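Local coordinates for Hen1 (Anabaena variabilis, PDB 3JWH), which probably transfers a methyl group from S-adenosyl-L-methionine to the 2'-oxygen of the 3'-terminal nucleotide of RNA, at residues R31-L36 against S51-I56; Q96-H101 against F128-P133; K177-F182 against A205-R210. All blocks are in the same frame, centred on the assembly; numbering follows the deposited sequence.

Contact 1 of 3, residues R31-L36 against S51-I56; sequences RRVIDL and SFFEQI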
loop_
_atom_site.group_PDB
_atom_site.type_symbol
_atom_site.label_atom_id
_atom_site.label_comp_id
_atom_site.label_asym_id
_atom_site.label_seq_id
_atom_site.Cartn_x
_atom_site.Cartn_y
_atom_site.Cartn_z
ATOM N N ARG A 31 11.408 -8.139 1.668
ATOM C CA ARG A 31 12.388 -7.597 0.728
ATOM C C ARG A 31 11.845 -7.366 -0.682
ATOM O O ARG A 31 12.262 -6.428 -1.367
ATOM C CB ARG A 31 13.593 -8.535 0.645
ATOM C CG ARG A 31 14.258 -8.846 1.979
ATOM C CD ARG A 31 14.874 -7.586 2.559
ATOM N NE ARG A 31 15.546 -7.825 3.831
ATOM C CZ ARG A 31 16.596 -8.625 3.988
ATOM N NH1 ARG A 31 17.104 -9.270 2.947
ATOM N NH2 ARG A 31 17.136 -8.778 5.192
ATOM N N ARG A 32 10.929 -8.235 -1.109
ATOM C CA ARG A 32 10.341 -8.177 -2.443
ATOM C C ARG A 32 8.977 -7.532 -2.321
ATOM O O ARG A 32 8.051 -8.142 -1.810
ATOM C CB ARG A 32 10.192 -9.591 -2.998
ATOM C CG ARG A 32 11.468 -10.414 -2.979
ATOM C CD ARG A 32 12.256 -10.237 -4.256
ATOM N NE ARG A 32 13.609 -10.783 -4.165
ATOM C CZ ARG A 32 14.480 -10.778 -5.168
ATOM N NH1 ARG A 32 14.142 -10.254 -6.339
ATOM N NH2 ARG A 32 15.697 -11.264 -4.989
ATOM N N VAL A 33 8.838 -6.314 -2.823
ATOM C CA VAL A 33 7.576 -5.614 -2.685
ATOM C C VAL A 33 6.891 -5.155 -3.955
ATOM O O VAL A 33 7.522 -4.671 -4.884
ATOM C CB VAL A 33 7.744 -4.345 -1.794
ATOM C CG1 VAL A 33 6.366 -3.698 -1.521
ATOM C CG2 VAL A 33 8.480 -4.703 -0.489
ATOM N N ILE A 34 5.572 -5.277 -3.958
ATOM C CA ILE A 34 4.798 -4.819 -5.074
ATOM C C ILE A 34 3.814 -3.761 -4.590
ATOM O O ILE A 34 3.001 -4.010 -3.723
ATOM C CB ILE A 34 4.056 -5.988 -5.784
ATOM C CG1 ILE A 34 3.242 -5.439 -6.950
ATOM C CG2 ILE A 34 3.132 -6.705 -4.821
ATOM C CD1 ILE A 34 2.691 -6.534 -7.901
ATOM N N ASP A 35 3.891 -2.574 -5.178
ATOM C CA ASP A 35 3.017 -1.467 -4.812
ATOM C C ASP A 35 1.824 -1.329 -5.768
ATOM O O ASP A 35 1.976 -0.872 -6.904
ATOM C CB ASP A 35 3.840 -0.186 -4.791
ATOM C CG ASP A 35 3.081 0.982 -4.212
ATOM O OD1 ASP A 35 2.282 0.772 -3.271
ATOM O OD2 ASP A 35 3.301 2.117 -4.689
ATOM N N LEU A 36 0.649 -1.727 -5.302
ATOM C CA LEU A 36 -0.560 -1.687 -6.124
ATOM C C LEU A 36 -1.234 -0.310 -6.090
ATOM O O LEU A 36 -1.690 0.141 -5.054
ATOM C CB LEU A 36 -1.521 -2.788 -5.671
ATOM C CG LEU A 36 -0.877 -4.180 -5.548
ATOM C CD1 LEU A 36 -1.818 -5.125 -4.832
ATOM C CD2 LEU A 36 -0.514 -4.713 -6.931
ATOM N N SER A 51 18.741 -0.089 -0.430
ATOM C CA SER A 51 19.230 -1.422 -0.788
ATOM C C SER A 51 18.708 -2.601 0.049
ATOM O O SER A 51 19.030 -3.764 -0.230
ATOM C CB SER A 51 20.764 -1.425 -0.789
ATOM O OG SER A 51 21.280 -1.218 0.511
ATOM N N PHE A 52 17.907 -2.315 1.070
ATOM C CA PHE A 52 17.336 -3.371 1.910
ATOM C C PHE A 52 16.379 -4.206 1.057
ATOM O O PHE A 52 16.293 -5.425 1.189
ATOM C CB PHE A 52 16.557 -2.744 3.072
ATOM C CG PHE A 52 15.666 -3.713 3.804
ATOM C CD1 PHE A 52 16.172 -4.514 4.824
ATOM C CD2 PHE A 52 14.318 -3.813 3.482
ATOM C CE1 PHE A 52 15.343 -5.400 5.520
ATOM C CE2 PHE A 52 13.480 -4.693 4.167
ATOM C CZ PHE A 52 13.995 -5.488 5.191
ATOM N N PHE A 53 15.663 -3.510 0.187
ATOM C CA PHE A 53 14.683 -4.087 -0.715
ATOM C C PHE A 53 15.362 -4.735 -1.913
ATOM O O PHE A 53 16.230 -4.136 -2.543
ATOM C CB PHE A 53 13.720 -2.976 -1.118
ATOM C CG PHE A 53 12.975 -2.408 0.052
ATOM C CD1 PHE A 53 11.993 -3.164 0.690
ATOM C CD2 PHE A 53 13.335 -1.177 0.593
ATOM C CE1 PHE A 53 11.389 -2.709 1.853
ATOM C CE2 PHE A 53 12.741 -0.707 1.756
ATOM C CZ PHE A 53 11.766 -1.473 2.392
ATOM N N GLU A 54 14.975 -5.974 -2.199
ATOM C CA GLU A 54 15.570 -6.754 -3.282
ATOM C C GLU A 54 14.782 -6.726 -4.586
ATOM O O GLU A 54 15.258 -7.169 -5.631
ATOM C CB GLU A 54 15.783 -8.197 -2.817
ATOM C CG GLU A 54 16.974 -8.361 -1.868
ATOM C CD GLU A 54 17.201 -9.802 -1.432
ATOM O OE1 GLU A 54 16.984 -10.737 -2.248
ATOM O OE2 GLU A 54 17.623 -10.001 -0.271
ATOM N N GLN A 55 13.572 -6.197 -4.521
ATOM C CA GLN A 55 12.744 -6.080 -5.703
ATOM C C GLN A 55 11.603 -5.126 -5.428
ATOM O O GLN A 55 10.910 -5.248 -4.421
ATOM C CB GLN A 55 12.203 -7.437 -6.131
ATOM C CG GLN A 55 11.293 -7.361 -7.340
ATOM C CD GLN A 55 10.942 -8.743 -7.878
ATOM O OE1 GLN A 55 11.025 -9.738 -7.159
ATOM N NE2 GLN A 55 10.538 -8.802 -9.137
ATOM N N ILE A 56 11.450 -4.162 -6.324
ATOM C CA ILE A 56 10.414 -3.151 -6.228
ATOM C C ILE A 56 9.560 -3.164 -7.500
ATOM O O ILE A 56 10.070 -2.936 -8.587
ATOM C CB ILE A 56 11.024 -1.717 -6.089
ATOM C CG1 ILE A 56 11.834 -1.579 -4.803
ATOM C CG2 ILE A 56 9.945 -0.693 -6.117
ATOM C CD1 ILE A 56 13.186 -2.183 -4.858
HETATM O O HOH W 1 13.935 -12.161 -1.617
#
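Arg31 lies over the ring of Phe52, with its CD 3.6 Å from the ring centroid in a CH-pi contact and NE above the rim of the same face. Phe52 CG is anti to the backbone N (chi1 166°), which carries the ring to that position; the guanidinium and ring planes stand 72° apart. Beyond the ring, Arg31 NH1 makes a weak, bent salt bridge to Glu54 OE2. Glu54 OE1 takes the second arginine, Arg32 NH2, at 3.1 Å, again with a bent N-H, and a water accepts from Arg32 NE and reaches the same oxygen by a weak bond. The Arg32 chain turns at chi2 (-90°), bringing the guanidinium over Glu54 CB and its NH1 to Gln55 OE1 at 3.3 Å; that donor lies well above the amide plane. Strands 32-36 and 55-60 pair in parallel, with Val33 N to Gln55 O at 2.8 Å; just ahead of them Arg31 O receives Glu54 N. On the sheet face that carries Val33 and Ile56, Val33 CG2 packs against Phe53 CD1. The strands belong to a Rossmann-like beta-alpha-beta unit whose helix is 42-49. One carboxylate thus faces two guanidinium groups, an arrangement likely to keep Glu54 ionised, although the individual bonds are weak.

Contact 2 of 3, residues Q96-H101 against F128-P133; sequences QDKRFH and FEFAQP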
loop_
_atom_site.group_PDB
_atom_site.type_symbol
_atom_site.label_atom_id
_atom_site.label_comp_id
_atom_site.label_asym_id
_atom_site.label_seq_id
_atom_site.Cartn_x
_atom_site.Cartn_y
_atom_site.Cartn_z
ATOM N N GLN A 96 -6.825 -10.532 -12.184
ATOM C CA GLN A 96 -5.852 -11.505 -11.702
ATOM C C GLN A 96 -4.660 -11.615 -12.626
ATOM O O GLN A 96 -4.655 -12.436 -13.546
ATOM C CB GLN A 96 -6.490 -12.874 -11.565
ATOM C CG GLN A 96 -7.821 -12.871 -10.872
ATOM C CD GLN A 96 -8.228 -14.263 -10.446
ATOM O OE1 GLN A 96 -7.987 -15.239 -11.165
ATOM N NE2 GLN A 96 -8.848 -14.369 -9.271
ATOM N N ASP A 97 -3.650 -10.800 -12.360
ATOM C CA ASP A 97 -2.435 -10.762 -13.161
ATOM C C ASP A 97 -1.401 -11.707 -12.565
ATOM O O ASP A 97 -1.063 -11.598 -11.384
ATOM C CB ASP A 97 -1.880 -9.335 -13.177
ATOM C CG ASP A 97 -0.872 -9.115 -14.269
ATOM O OD1 ASP A 97 0.015 -9.974 -14.447
ATOM O OD2 ASP A 97 -0.952 -8.067 -14.948
ATOM N N LYS A 98 -0.894 -12.624 -13.385
ATOM C CA LYS A 98 0.087 -13.595 -12.922
ATOM C C LYS A 98 1.378 -12.926 -12.458
ATOM O O LYS A 98 2.181 -13.544 -11.769
ATOM C CB LYS A 98 0.387 -14.621 -14.030
ATOM C CG LYS A 98 -0.870 -15.280 -14.607
ATOM C CD LYS A 98 -1.718 -15.991 -13.544
ATOM C CE LYS A 98 -1.063 -17.283 -13.056
ATOM N NZ LYS A 98 -1.905 -18.008 -12.057
ATOM N N ARG A 99 1.577 -11.670 -12.839
ATOM C CA ARG A 99 2.770 -10.931 -12.424
ATOM C C ARG A 99 2.669 -10.416 -10.974
ATOM O O ARG A 99 3.622 -9.827 -10.453
ATOM C CB ARG A 99 3.016 -9.754 -13.366
ATOM C CG ARG A 99 3.478 -10.141 -14.754
ATOM C CD ARG A 99 3.469 -8.935 -15.683
ATOM N NE ARG A 99 2.119 -8.412 -15.884
ATOM C CZ ARG A 99 1.818 -7.389 -16.681
ATOM N NH1 ARG A 99 2.771 -6.767 -17.366
ATOM N NH2 ARG A 99 0.563 -6.977 -16.781
ATOM N N PHE A 100 1.524 -10.642 -10.335
ATOM C CA PHE A 100 1.301 -10.219 -8.953
ATOM C C PHE A 100 1.739 -11.301 -7.950
ATOM O O PHE A 100 1.638 -11.101 -6.741
ATOM C CB PHE A 100 -0.181 -9.927 -8.706
ATOM C CG PHE A 100 -0.731 -8.745 -9.459
ATOM C CD1 PHE A 100 0.081 -7.942 -10.248
ATOM C CD2 PHE A 100 -2.088 -8.445 -9.368
ATOM C CE1 PHE A 100 -0.452 -6.849 -10.947
ATOM C CE2 PHE A 100 -2.637 -7.357 -10.057
ATOM C CZ PHE A 100 -1.822 -6.558 -10.848
ATOM N N HIS A 101 2.217 -12.442 -8.442
ATOM C CA HIS A 101 2.639 -13.550 -7.572
ATOM C C HIS A 101 4.078 -13.500 -7.084
ATOM O O HIS A 101 4.935 -12.836 -7.666
ATOM C CB HIS A 101 2.490 -14.908 -8.288
ATOM C CG HIS A 101 1.079 -15.328 -8.545
ATOM N ND1 HIS A 101 0.142 -15.444 -7.542
ATOM C CD2 HIS A 101 0.461 -15.724 -9.687
ATOM C CE1 HIS A 101 -0.993 -15.895 -8.052
ATOM N NE2 HIS A 101 -0.826 -16.074 -9.352
ATOM N N PHE A 128 -6.096 -10.676 -1.631
ATOM C CA PHE A 128 -6.049 -11.628 -0.530
ATOM C C PHE A 128 -6.276 -13.096 -0.868
ATOM O O PHE A 128 -6.126 -13.953 -0.006
ATOM C CB PHE A 128 -7.031 -11.184 0.557
ATOM C CG PHE A 128 -6.688 -9.854 1.179
ATOM C CD1 PHE A 128 -5.579 -9.729 2.018
ATOM C CD2 PHE A 128 -7.471 -8.731 0.931
ATOM C CE1 PHE A 128 -5.260 -8.503 2.601
ATOM C CE2 PHE A 128 -7.160 -7.504 1.506
ATOM C CZ PHE A 128 -6.053 -7.388 2.344
ATOM N N GLU A 129 -6.609 -13.387 -2.123
ATOM C CA GLU A 129 -6.876 -14.760 -2.555
ATOM C C GLU A 129 -5.914 -15.164 -3.667
ATOM O O GLU A 129 -5.149 -16.124 -3.523
ATOM C CB GLU A 129 -8.329 -14.862 -3.035
ATOM C CG GLU A 129 -8.895 -16.265 -3.194
ATOM C CD GLU A 129 -10.368 -16.233 -3.588
ATOM O OE1 GLU A 129 -11.208 -15.901 -2.725
ATOM O OE2 GLU A 129 -10.685 -16.513 -4.767
ATOM N N PHE A 130 -5.938 -14.412 -4.766
ATOM C CA PHE A 130 -5.071 -14.674 -5.903
ATOM C C PHE A 130 -3.574 -14.509 -5.575
ATOM O O PHE A 130 -2.834 -15.495 -5.511
ATOM C CB PHE A 130 -5.462 -13.752 -7.066
ATOM C CG PHE A 130 -4.736 -14.046 -8.343
ATOM C CD1 PHE A 130 -4.949 -15.251 -9.016
ATOM C CD2 PHE A 130 -3.825 -13.138 -8.867
ATOM C CE1 PHE A 130 -4.263 -15.548 -10.197
ATOM C CE2 PHE A 130 -3.131 -13.424 -10.048
ATOM C CZ PHE A 130 -3.354 -14.636 -10.715
ATOM N N ALA A 131 -3.118 -13.269 -5.380
ATOM C CA ALA A 131 -1.705 -13.030 -5.074
ATOM C C ALA A 131 -1.347 -13.680 -3.741
ATOM O O ALA A 131 -0.405 -14.461 -3.639
ATOM C CB ALA A 131 -1.425 -11.530 -5.026
ATOM N N GLN A 132 -2.138 -13.354 -2.725
ATOM C CA GLN A 132 -1.967 -13.877 -1.388
ATOM C C GLN A 132 -0.553 -13.741 -0.840
ATOM O O GLN A 132 0.050 -14.720 -0.430
ATOM C CB GLN A 132 -2.404 -15.344 -1.345
ATOM C CG GLN A 132 -2.845 -15.834 0.022
ATOM C CD GLN A 132 -3.625 -17.147 -0.046
ATOM O OE1 GLN A 132 -4.374 -17.389 -0.991
ATOM N NE2 GLN A 132 -3.472 -17.977 0.964
ATOM N N PRO A 133 0.006 -12.514 -0.826
ATOM C CA PRO A 133 1.356 -12.398 -0.285
ATOM C C PRO A 133 1.358 -12.603 1.246
ATOM O O PRO A 133 0.310 -12.585 1.884
ATOM C CB PRO A 133 1.789 -10.978 -0.704
ATOM C CG PRO A 133 0.495 -10.230 -0.786
ATOM C CD PRO A 133 -0.486 -11.228 -1.363
#
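The C-terminal turn of helix 117-131, widened to a pi-type turn, meets the loop between strands 86-90 and 105-109 of the Rossmann-like methyltransferase fold, with Phe130 inserted into that loop. Gln96 CB sits over the centre of the Phe130 ring, 3.5 Å from its centroid, and the Gln96 amide continues over the same face, stacked at 20° to the ring plane. Against the opposite face, His101 NE2 comes to 3.2 Å from Phe130 CZ, the two rings inclined at 45°. The ring edge is met by Asp97 O, 3.1 Å from Phe130 CE2, and by Lys98 CD, whose chain folds back through chi2 and chi3. With CG anti to the backbone N (chi1 -173°), Phe130 projects from the helix between Gln96 and His101. Ala131 CB packs against Phe100 CB, 4.2 Å away. The loop is braced internally: Asp97 OD1 accepts Arg99 N in an Asx turn, while Arg99 NE and NH2 grip the carboxylate side-on. Replacing Phe130 with an alanine would probably open a gap between Gln96 and His101 and free both side chains to turn. No hydrogen bond joins the two segments; van der Waals packing, mostly round the Phe130 ring, holds them together.

Contact 3 of 3, residues K177-F182 against A205-R210; sequences KITERF and AVFIHR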
loop_
_atom_site.group_PDB
_atom_site.type_symbol
_atom_site.label_atom_id
_atom_site.label_comp_id
_atom_site.label_asym_id
_atom_site.label_seq_id
_atom_site.Cartn_x
_atom_site.Cartn_y
_atom_site.Cartn_z
ATOM N N LYS A 177 -13.394 -7.800 8.433
ATOM C CA LYS A 177 -14.161 -8.635 7.512
ATOM C C LYS A 177 -13.171 -9.358 6.604
ATOM O O LYS A 177 -13.458 -10.450 6.136
ATOM C CB LYS A 177 -15.121 -7.804 6.650
ATOM C CG LYS A 177 -16.479 -7.505 7.274
ATOM C CD LYS A 177 -17.415 -8.694 7.192
ATOM C CE LYS A 177 -18.758 -8.376 7.835
ATOM N NZ LYS A 177 -19.754 -9.494 7.736
ATOM N N ILE A 178 -12.009 -8.754 6.352
ATOM C CA ILE A 178 -11.022 -9.402 5.496
ATOM C C ILE A 178 -10.452 -10.640 6.184
ATOM O O ILE A 178 -10.301 -11.690 5.563
ATOM C CB ILE A 178 -9.849 -8.451 5.124
ATOM C CG1 ILE A 178 -10.324 -7.367 4.141
ATOM C CG2 ILE A 178 -8.712 -9.244 4.512
ATOM C CD1 ILE A 178 -10.796 -7.905 2.790
ATOM N N THR A 179 -10.156 -10.530 7.475
ATOM C CA THR A 179 -9.585 -11.667 8.191
ATOM C C THR A 179 -10.594 -12.789 8.417
ATOM O O THR A 179 -10.231 -13.867 8.881
ATOM C CB THR A 179 -9.041 -11.252 9.564
ATOM O OG1 THR A 179 -10.146 -11.031 10.440
ATOM C CG2 THR A 179 -8.195 -9.974 9.457
ATOM N N GLU A 180 -11.856 -12.520 8.108
ATOM C CA GLU A 180 -12.927 -13.500 8.272
ATOM C C GLU A 180 -13.113 -14.300 6.987
ATOM O O GLU A 180 -13.502 -15.465 7.026
ATOM C CB GLU A 180 -14.235 -12.793 8.638
ATOM C CG GLU A 180 -14.365 -12.415 10.106
ATOM C CD GLU A 180 -15.386 -11.301 10.353
ATOM O OE1 GLU A 180 -16.367 -11.186 9.579
ATOM O OE2 GLU A 180 -15.210 -10.539 11.338
ATOM N N ARG A 181 -12.826 -13.667 5.855
ATOM C CA ARG A 181 -12.965 -14.299 4.549
ATOM C C ARG A 181 -11.666 -14.865 4.022
ATOM O O ARG A 181 -11.667 -15.873 3.311
ATOM C CB ARG A 181 -13.517 -13.298 3.525
ATOM C CG ARG A 181 -15.020 -13.063 3.640
ATOM C CD ARG A 181 -15.535 -12.216 2.487
ATOM N NE ARG A 181 -15.090 -10.831 2.583
ATOM C CZ ARG A 181 -14.692 -10.094 1.549
ATOM N NH1 ARG A 181 -14.672 -10.605 0.323
ATOM N NH2 ARG A 181 -14.325 -8.836 1.741
ATOM N N PHE A 182 -10.562 -14.216 4.377
ATOM C CA PHE A 182 -9.249 -14.626 3.917
ATOM C C PHE A 182 -8.312 -15.093 5.033
ATOM O O PHE A 182 -8.505 -14.759 6.196
ATOM C CB PHE A 182 -8.656 -13.465 3.130
ATOM C CG PHE A 182 -9.551 -12.994 2.022
ATOM C CD1 PHE A 182 -9.658 -13.723 0.839
ATOM C CD2 PHE A 182 -10.336 -11.848 2.180
ATOM C CE1 PHE A 182 -10.527 -13.321 -0.165
ATOM C CE2 PHE A 182 -11.205 -11.442 1.182
ATOM C CZ PHE A 182 -11.305 -12.173 0.005
ATOM N N ALA A 205 -3.240 -0.589 8.079
ATOM C CA ALA A 205 -3.556 -1.951 8.449
ATOM C C ALA A 205 -2.443 -2.847 7.936
ATOM O O ALA A 205 -2.069 -2.783 6.767
ATOM C CB ALA A 205 -4.878 -2.366 7.857
ATOM N N VAL A 206 -1.880 -3.644 8.833
ATOM C CA VAL A 206 -0.833 -4.570 8.458
ATOM C C VAL A 206 -1.432 -5.971 8.594
ATOM O O VAL A 206 -1.680 -6.440 9.704
ATOM C CB VAL A 206 0.408 -4.434 9.377
ATOM C CG1 VAL A 206 1.456 -5.454 8.985
ATOM C CG2 VAL A 206 1.002 -3.027 9.251
ATOM N N PHE A 207 -1.703 -6.610 7.456
ATOM C CA PHE A 207 -2.254 -7.960 7.431
ATOM C C PHE A 207 -1.115 -8.954 7.325
ATOM O O PHE A 207 -0.220 -8.798 6.495
ATOM C CB PHE A 207 -3.161 -8.167 6.221
ATOM C CG PHE A 207 -4.410 -7.355 6.240
ATOM C CD1 PHE A 207 -5.570 -7.857 6.816
ATOM C CD2 PHE A 207 -4.453 -6.125 5.605
ATOM C CE1 PHE A 207 -6.744 -7.153 6.745
ATOM C CE2 PHE A 207 -5.621 -5.415 5.530
ATOM C CZ PHE A 207 -6.769 -5.922 6.093
ATOM N N ILE A 208 -1.141 -9.980 8.158
ATOM C CA ILE A 208 -0.104 -10.991 8.093
ATOM C C ILE A 208 -0.775 -12.329 7.806
ATOM O O ILE A 208 -1.749 -12.708 8.468
ATOM C CB ILE A 208 0.700 -11.064 9.396
ATOM C CG1 ILE A 208 1.477 -9.756 9.578
ATOM C CG2 ILE A 208 1.675 -12.245 9.357
ATOM C CD1 ILE A 208 2.320 -9.720 10.827
ATOM N N HIS A 209 -0.265 -13.037 6.807
ATOM C CA HIS A 209 -0.854 -14.313 6.441
ATOM C C HIS A 209 -0.672 -15.336 7.545
ATOM O O HIS A 209 0.372 -15.407 8.173
ATOM C CB HIS A 209 -0.233 -14.848 5.138
ATOM C CG HIS A 209 -1.037 -15.931 4.489
ATOM N ND1 HIS A 209 -1.236 -17.166 5.071
ATOM C CD2 HIS A 209 -1.754 -15.939 3.340
ATOM C CE1 HIS A 209 -2.049 -17.882 4.314
ATOM N NE2 HIS A 209 -2.376 -17.161 3.257
ATOM N N ARG A 210 -1.711 -16.120 7.789
ATOM C CA ARG A 210 -1.628 -17.169 8.782
ATOM C C ARG A 210 -0.672 -18.269 8.290
ATOM O O ARG A 210 -0.487 -18.448 7.083
ATOM C CB ARG A 210 -3.021 -17.745 9.018
ATOM C CG ARG A 210 -3.980 -16.741 9.632
ATOM C CD ARG A 210 -5.404 -17.280 9.756
ATOM N NE ARG A 210 -6.295 -16.238 10.256
ATOM C CZ ARG A 210 -7.553 -16.078 9.874
ATOM N NH1 ARG A 210 -8.093 -16.902 8.986
ATOM N NH2 ARG A 210 -8.264 -15.066 10.351
HETATM O O HOH W 2 -10.230 -16.348 7.584
#
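The last turns of helix 168-181 lie over strand 202-209, their backbones well separated: Thr179 CA is 8.3 Å from Phe207 CA, and Phe182 CA is 8.8 Å from His209 CA. This is helix-on-sheet packing in the Rossmann-like methyltransferase fold, where strand 202-209 runs antiparallel between strands 135-141 and 184-188. Phe182 leaves helical conformation directly after the helix, and the chain then enters strand 184-188. Phe207 points toward the helix and carries most of the apolar contact. Its CG is anti to the carbonyl carbon (chi1 -66°), and the ring reaches the helix, where CE1 touches Ile178 CG2 at 3.6 Å. The two side chains cross at about a right angle, with the branched Ile178 CB also close to the ring. Thr179 CG2 comes to the ring edge more loosely, while its hydroxyl OG1 is bonded back to Asn176 O in the helix. Phe128 of helix 117-131 meets the Phe207 ring edge-to-face, extending the apolar layer. At the strand end the contact becomes polar. Arg210, extended from CG to NE, spans the gap to the carbonyls at the helix C terminus, a place where the helix dipole would be expected to attract its positive charge. A water accepts from Arg210 NH1 and donates to Phe182 O, while Arg210 NH2 bonds Thr179 O at 2.7 Å, in the carbonyl plane and on a lone pair.

How the contacts relate
From the N terminus the three contacts follow in series, none enclosing or crossing another. Contact 1 closes the short beta-alpha-beta connection through helix 42-49. Contact 2 then closes a longer loop that takes in strand 105-109 and most of helix 117-131, and contact 3 closes the connection through strand 184-188. Contacts 1 and 2 meet where Ile34 CD1, on strand 32-36, packs on Phe100 CD1. Contacts 2 and 3 share a broader boundary: Phe128 CB lies against the Phe182 ring, and Glu129 also reaches Phe182. Contacts 1 and 3, about 21 Å apart between centres, do not touch but reach the same seven-stranded sheet.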